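Local structure of pesticidal crystal protein Cry4Aa (Bacillus thuringiensis, 2C9K) at residues Q516-I521 against S574-F579; N464-H469 against I605-I610. The protein kills mosquito larvae by binding to midgut epithelial cells and bringing about their colloid-osmotic lysis, acting as a receptor-binding, pore-forming toxin. One frame throughout, in Å; residues are numbered along the deposited sequence.

Interaction 1: Q516-I521 against S574-F579; sequences QQSYFI and SNEVKF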
loop_
_atom_site.group_PDB
_atom_site.type_symbol
_atom_site.label_atom_id
_atom_site.label_comp_id
_atom_site.label_asym_id
_atom_site.label_seq_id
_atom_site.Cartn_x
_atom_site.Cartn_y
_atom_site.Cartn_z
ATOM N N GLN A 516 4.848 19.988 -22.948
ATOM C CA GLN A 516 6.237 20.385 -22.830
ATOM C C GLN A 516 6.453 20.978 -21.447
ATOM O O GLN A 516 5.642 21.768 -20.986
ATOM C CB GLN A 516 6.570 21.420 -23.890
ATOM C CG GLN A 516 7.941 22.008 -23.745
ATOM C CD GLN A 516 8.585 22.222 -25.078
ATOM O OE1 GLN A 516 8.867 21.259 -25.801
ATOM N NE2 GLN A 516 8.818 23.485 -25.431
ATOM N N GLN A 517 7.539 20.600 -20.785
ATOM C CA GLN A 517 7.807 21.115 -19.454
ATOM C C GLN A 517 9.262 21.042 -19.029
ATOM O O GLN A 517 10.052 20.256 -19.574
ATOM C CB GLN A 517 6.981 20.351 -18.421
ATOM C CG GLN A 517 5.735 21.067 -17.976
ATOM C CD GLN A 517 6.016 22.270 -17.098
ATOM O OE1 GLN A 517 6.935 23.050 -17.356
ATOM N NE2 GLN A 517 5.204 22.438 -16.067
ATOM N N SER A 518 9.601 21.879 -18.052
ATOM C CA SER A 518 10.931 21.903 -17.470
ATOM C C SER A 518 10.721 21.462 -16.029
ATOM O O SER A 518 9.659 21.695 -15.456
ATOM C CB SER A 518 11.533 23.308 -17.514
ATOM O OG SER A 518 12.271 23.502 -18.710
ATOM N N TYR A 519 11.716 20.809 -15.444
ATOM C CA TYR A 519 11.573 20.342 -14.077
ATOM C C TYR A 519 12.864 20.438 -13.299
ATOM O O TYR A 519 13.879 20.933 -13.780
ATOM C CB TYR A 519 11.164 18.860 -14.041
ATOM C CG TYR A 519 9.921 18.483 -14.795
ATOM C CD1 TYR A 519 9.923 18.403 -16.192
ATOM C CD2 TYR A 519 8.740 18.197 -14.114
ATOM C CE1 TYR A 519 8.767 18.048 -16.900
ATOM C CE2 TYR A 519 7.578 17.842 -14.804
ATOM C CZ TYR A 519 7.597 17.771 -16.197
ATOM O OH TYR A 519 6.448 17.441 -16.875
ATOM N N PHE A 520 12.779 19.950 -12.071
ATOM C CA PHE A 520 13.907 19.816 -11.174
ATOM C C PHE A 520 13.593 18.412 -10.685
ATOM O O PHE A 520 12.450 18.132 -10.326
ATOM C CB PHE A 520 13.854 20.820 -10.007
ATOM C CG PHE A 520 14.410 22.175 -10.353
ATOM C CD1 PHE A 520 13.699 23.334 -10.055
ATOM C CD2 PHE A 520 15.617 22.289 -11.043
ATOM C CE1 PHE A 520 14.173 24.581 -10.450
ATOM C CE2 PHE A 520 16.100 23.541 -11.444
ATOM C CZ PHE A 520 15.373 24.684 -11.147
ATOM N N ILE A 521 14.548 17.499 -10.736
ATOM C CA ILE A 521 14.226 16.183 -10.229
ATOM C C ILE A 521 14.768 16.174 -8.787
ATOM O O ILE A 521 15.895 16.590 -8.531
ATOM C CB ILE A 521 14.779 15.023 -11.180
ATOM C CG1 ILE A 521 15.784 14.145 -10.453
ATOM C CG2 ILE A 521 15.335 15.601 -12.473
ATOM C CD1 ILE A 521 15.136 13.176 -9.536
ATOM N N SER A 574 20.610 20.455 -9.006
ATOM C CA SER A 574 20.611 21.846 -9.426
ATOM C C SER A 574 20.111 22.077 -10.847
ATOM O O SER A 574 19.083 22.723 -11.049
ATOM C CB SER A 574 22.012 22.431 -9.263
ATOM O OG SER A 574 22.977 21.643 -9.931
ATOM N N ASN A 575 20.830 21.558 -11.833
ATOM C CA ASN A 575 20.428 21.735 -13.225
ATOM C C ASN A 575 19.015 21.224 -13.512
ATOM O O ASN A 575 18.564 20.237 -12.933
ATOM C CB ASN A 575 21.435 21.050 -14.157
ATOM C CG ASN A 575 21.729 19.620 -13.748
ATOM O OD1 ASN A 575 22.095 19.350 -12.602
ATOM N ND2 ASN A 575 21.581 18.696 -14.688
ATOM N N GLU A 576 18.318 21.910 -14.410
ATOM C CA GLU A 576 16.962 21.523 -14.771
ATOM C C GLU A 576 16.902 20.736 -16.073
ATOM O O GLU A 576 17.823 20.764 -16.888
ATOM C CB GLU A 576 16.060 22.755 -14.876
ATOM C CG GLU A 576 16.547 23.828 -15.834
ATOM C CD GLU A 576 15.544 24.959 -15.979
ATOM O OE1 GLU A 576 14.539 24.776 -16.705
ATOM O OE2 GLU A 576 15.751 26.025 -15.352
ATOM N N VAL A 577 15.795 20.034 -16.261
ATOM C CA VAL A 577 15.594 19.226 -17.444
ATOM C C VAL A 577 14.278 19.615 -18.135
ATOM O O VAL A 577 13.355 20.146 -17.509
ATOM C CB VAL A 577 15.559 17.742 -17.054
ATOM C CG1 VAL A 577 16.642 17.460 -16.028
ATOM C CG2 VAL A 577 14.197 17.380 -16.488
ATOM N N LYS A 578 14.207 19.365 -19.433
ATOM C CA LYS A 578 13.014 19.668 -20.197
ATOM C C LYS A 578 12.671 18.448 -21.039
ATOM O O LYS A 578 13.532 17.886 -21.721
ATOM C CB LYS A 578 13.229 20.895 -21.091
ATOM C CG LYS A 578 14.377 20.798 -22.096
ATOM C CD LYS A 578 15.759 20.862 -21.417
ATOM C CE LYS A 578 16.340 19.477 -21.122
ATOM N NZ LYS A 578 17.520 19.553 -20.217
ATOM N N PHE A 579 11.409 18.035 -20.970
ATOM C CA PHE A 579 10.940 16.879 -21.714
ATOM C C PHE A 579 9.902 17.295 -22.756
ATOM O O PHE A 579 9.087 18.184 -22.517
ATOM C CB PHE A 579 10.325 15.865 -20.749
ATOM C CG PHE A 579 11.254 15.419 -19.655
ATOM C CD1 PHE A 579 10.906 15.588 -18.319
ATOM C CD2 PHE A 579 12.457 14.788 -19.954
ATOM C CE1 PHE A 579 11.739 15.129 -17.302
ATOM C CE2 PHE A 579 13.293 14.326 -18.938
ATOM C CZ PHE A 579 12.930 14.497 -17.612
HETATM O O HOH W 1 17.032 18.819 -10.863
#
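The rings of Tyr519 and Phe579 meet obliquely on the buried face of a two-strand pairing, planes 43° apart and centroids 5.6 Å from each other. Tyr519 CE1 comes to the edge of the Phe579 ring, near its plane, 3.6 Å from Phe579 CD1, while Val577 O lies at the edge of the Tyr519 ring. His512 packs against both rings and hydrogen-bonds Tyr519 OH through NE2. On the other face, Phe520 has Asn575 O and a water at its ring edge; Phe520 CE2 reaches Glu576 CB at 3.5 Å. The water accepts from Ile521 N and bridges to Asn575 O, filling in where direct pairing has ended. The strands, 517-521 and 577-579, run antiparallel in the C-terminal beta-sandwich domain of the three-domain Cry toxins. Gln517/Phe579 and Tyr519/Val577 are hydrogen-bonded pairs flanking the non-hydrogen-bonded pair Ser518/Lys578. Tyr519 N to Val577 O, 2.7 Å, is one rung; Gln517 N to Phe579 O is weak. Glu576 places CG between its backbone N and carbonyl carbon (chi1 56°) and extends from there, bringing Glu576 OE1 within 3.3 Å of Ser518 OG, a weak bond. Gln517 OE1 accepts the N-H of Ser518, and Gln517 NE2 hydrogen-bonds Thr468 O.

Interaction 2: N464-H469 against I605-I610; sequences NTIYTH and IEFLPI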
loop_
_atom_site.group_PDB
_atom_site.type_symbol
_atom_site.label_atom_id
_atom_site.label_comp_id
_atom_site.label_asym_id
_atom_site.label_seq_id
_atom_site.Cartn_x
_atom_site.Cartn_y
_atom_site.Cartn_z
ATOM N N ASN A 464 4.852 5.010 -15.816
ATOM C CA ASN A 464 5.678 5.946 -15.056
ATOM C C ASN A 464 5.492 7.373 -15.548
ATOM O O ASN A 464 6.457 8.141 -15.599
ATOM C CB ASN A 464 7.168 5.594 -15.181
ATOM C CG ASN A 464 7.579 4.456 -14.276
ATOM O OD1 ASN A 464 7.098 4.344 -13.155
ATOM N ND2 ASN A 464 8.485 3.614 -14.753
ATOM N N THR A 465 4.271 7.753 -15.894
ATOM C CA THR A 465 4.092 9.095 -16.422
ATOM C C THR A 465 4.529 10.218 -15.489
ATOM O O THR A 465 4.424 10.137 -14.258
ATOM C CB THR A 465 2.642 9.358 -16.873
ATOM O OG1 THR A 465 1.828 9.653 -15.736
ATOM C CG2 THR A 465 2.089 8.136 -17.592
ATOM N N ILE A 466 5.046 11.267 -16.115
ATOM C CA ILE A 466 5.505 12.447 -15.417
ATOM C C ILE A 466 4.528 13.529 -15.829
ATOM O O ILE A 466 4.392 13.826 -17.015
ATOM C CB ILE A 466 6.947 12.796 -15.852
ATOM C CG1 ILE A 466 7.882 11.663 -15.396
ATOM C CG2 ILE A 466 7.368 14.139 -15.273
ATOM C CD1 ILE A 466 9.327 11.799 -15.787
ATOM N N TYR A 467 3.818 14.086 -14.858
ATOM C CA TYR A 467 2.851 15.123 -15.150
ATOM C C TYR A 467 3.505 16.494 -15.145
ATOM O O TYR A 467 4.612 16.667 -14.643
ATOM C CB TYR A 467 1.699 15.066 -14.149
ATOM C CG TYR A 467 0.987 13.727 -14.140
ATOM C CD1 TYR A 467 1.332 12.735 -13.222
ATOM C CD2 TYR A 467 -0.008 13.444 -15.079
ATOM C CE1 TYR A 467 0.705 11.498 -13.240
ATOM C CE2 TYR A 467 -0.639 12.210 -15.114
ATOM C CZ TYR A 467 -0.283 11.237 -14.193
ATOM O OH TYR A 467 -0.911 10.007 -14.232
ATOM N N THR A 468 2.803 17.470 -15.705
ATOM C CA THR A 468 3.315 18.833 -15.815
ATOM C C THR A 468 2.639 19.865 -14.926
ATOM O O THR A 468 3.143 20.974 -14.787
ATOM C CB THR A 468 3.167 19.344 -17.253
ATOM O OG1 THR A 468 1.774 19.412 -17.582
ATOM C CG2 THR A 468 3.860 18.414 -18.229
ATOM N N HIS A 469 1.499 19.510 -14.340
ATOM C CA HIS A 469 0.739 20.440 -13.510
ATOM C C HIS A 469 0.790 20.161 -12.020
ATOM O O HIS A 469 -0.064 20.638 -11.267
ATOM C CB HIS A 469 -0.723 20.461 -13.957
ATOM C CG HIS A 469 -1.466 19.197 -13.646
ATOM N ND1 HIS A 469 -1.101 17.972 -14.158
ATOM C CD2 HIS A 469 -2.539 18.968 -12.854
ATOM C CE1 HIS A 469 -1.912 17.041 -13.692
ATOM N NE2 HIS A 469 -2.794 17.618 -12.898
ATOM N N ILE A 605 11.541 9.257 -6.417
ATOM C CA ILE A 605 12.181 10.131 -7.404
ATOM C C ILE A 605 11.080 11.135 -7.696
ATOM O O ILE A 605 9.981 10.753 -8.095
ATOM C CB ILE A 605 12.514 9.399 -8.716
ATOM C CG1 ILE A 605 13.302 8.119 -8.435
ATOM C CG2 ILE A 605 13.284 10.324 -9.621
ATOM C CD1 ILE A 605 14.618 8.327 -7.724
ATOM N N GLU A 606 11.351 12.413 -7.491
ATOM C CA GLU A 606 10.312 13.405 -7.711
ATOM C C GLU A 606 10.604 14.413 -8.803
ATOM O O GLU A 606 11.744 14.860 -8.977
ATOM C CB GLU A 606 10.009 14.116 -6.391
ATOM C CG GLU A 606 9.412 13.172 -5.367
ATOM C CD GLU A 606 9.091 13.824 -4.038
ATOM O OE1 GLU A 606 8.257 13.254 -3.297
ATOM O OE2 GLU A 606 9.673 14.885 -3.729
ATOM N N PHE A 607 9.568 14.749 -9.558
ATOM C CA PHE A 607 9.704 15.726 -10.616
ATOM C C PHE A 607 8.896 16.959 -10.251
ATOM O O PHE A 607 7.683 16.888 -10.052
ATOM C CB PHE A 607 9.221 15.160 -11.947
ATOM C CG PHE A 607 10.071 14.048 -12.471
ATOM C CD1 PHE A 607 9.877 12.738 -12.033
ATOM C CD2 PHE A 607 11.082 14.308 -13.392
ATOM C CE1 PHE A 607 10.682 11.694 -12.510
ATOM C CE2 PHE A 607 11.892 13.283 -13.873
ATOM C CZ PHE A 607 11.693 11.967 -13.434
ATOM N N LEU A 608 9.578 18.093 -10.146
ATOM C CA LEU A 608 8.909 19.339 -9.806
ATOM C C LEU A 608 8.759 20.222 -11.039
ATOM O O LEU A 608 9.752 20.670 -11.609
ATOM C CB LEU A 608 9.707 20.098 -8.743
ATOM C CG LEU A 608 10.126 19.349 -7.479
ATOM C CD1 LEU A 608 10.657 20.350 -6.453
ATOM C CD2 LEU A 608 8.947 18.596 -6.910
ATOM N N PRO A 609 7.513 20.468 -11.479
ATOM C CA PRO A 609 7.287 21.317 -12.653
ATOM C C PRO A 609 7.811 22.721 -12.358
ATOM O O PRO A 609 7.583 23.247 -11.266
ATOM C CB PRO A 609 5.769 21.308 -12.799
ATOM C CG PRO A 609 5.383 19.984 -12.251
ATOM C CD PRO A 609 6.250 19.859 -11.024
ATOM N N ILE A 610 8.511 23.327 -13.311
ATOM C CA ILE A 610 9.023 24.675 -13.101
ATOM C C ILE A 610 8.062 25.716 -13.683
ATOM O O ILE A 610 7.730 26.707 -13.022
ATOM C CB ILE A 610 10.401 24.871 -13.756
ATOM C CG1 ILE A 610 11.418 23.910 -13.148
ATOM C CG2 ILE A 610 10.865 26.302 -13.555
ATOM C CD1 ILE A 610 12.819 24.094 -13.693
#
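Ile466 lays its CD1 methyl over one face of the Phe607 ring, 3.5 Å from the centroid and 16° off the normal, a CH-pi contact. The two side chains cross at about a right angle: the isoleucine branch comes down on the flat of the ring, its methyl displaced slightly toward Phe607 CZ, 3.3 Å from Ile466 CD1. With CG1 anti to the carbonyl carbon (chi1 -65°) and CD1 extended beyond it, the long branch reaches across the ring, whereas Ile466 CG2 sits nearer its root, 3.9 Å from Phe607 CB. Further along, Pro609 turns its ring toward the backbone of Thr468, and Pro609 CB approaches Thr468 O at 3.3 Å. Segment 464-469 is irregular, lying between strands 450-457 and 471-475, and here it passes along strand 600-609 in the C-terminal beta-sandwich domain. Ile474 touches both Ile466 and Phe607, Ile585 touches Ile466 and Leu587 touches Phe607. Several backbone groups of the loop have partners elsewhere: Ile466 O bonds Ser513 OG, and Tyr467 O bonds Tyr519 OH. With no hydrogen bond between the segments, the contact itself rests on van der Waals packing, a methyl on a ring face and a carbonyl oxygen against a proline ring, while polar links to other parts of the domain hold the loop's backbone.

In the fold
Both interactions bear on one sheet of the C-terminal domain, in which strands 517-527 and 600-609 are neighbours, and their centres lie about 9 Å apart. Interaction 1 joins two strands through a backbone ladder, with one face buried and the other, around Glu576 and Lys578, exposed. Interaction 2 sets a loop against a strand without a hydrogen bond between the two segments, buried at its Ile466 end and more open toward His469. Phe607 ties the two together, since Tyr519 and Phe579 also pack on it. A polar link crosses between them as well: Phe520 O pairs with Leu608 N. Along the chain, 516-521 and 574-579 are nested between 464-469 and 605-610.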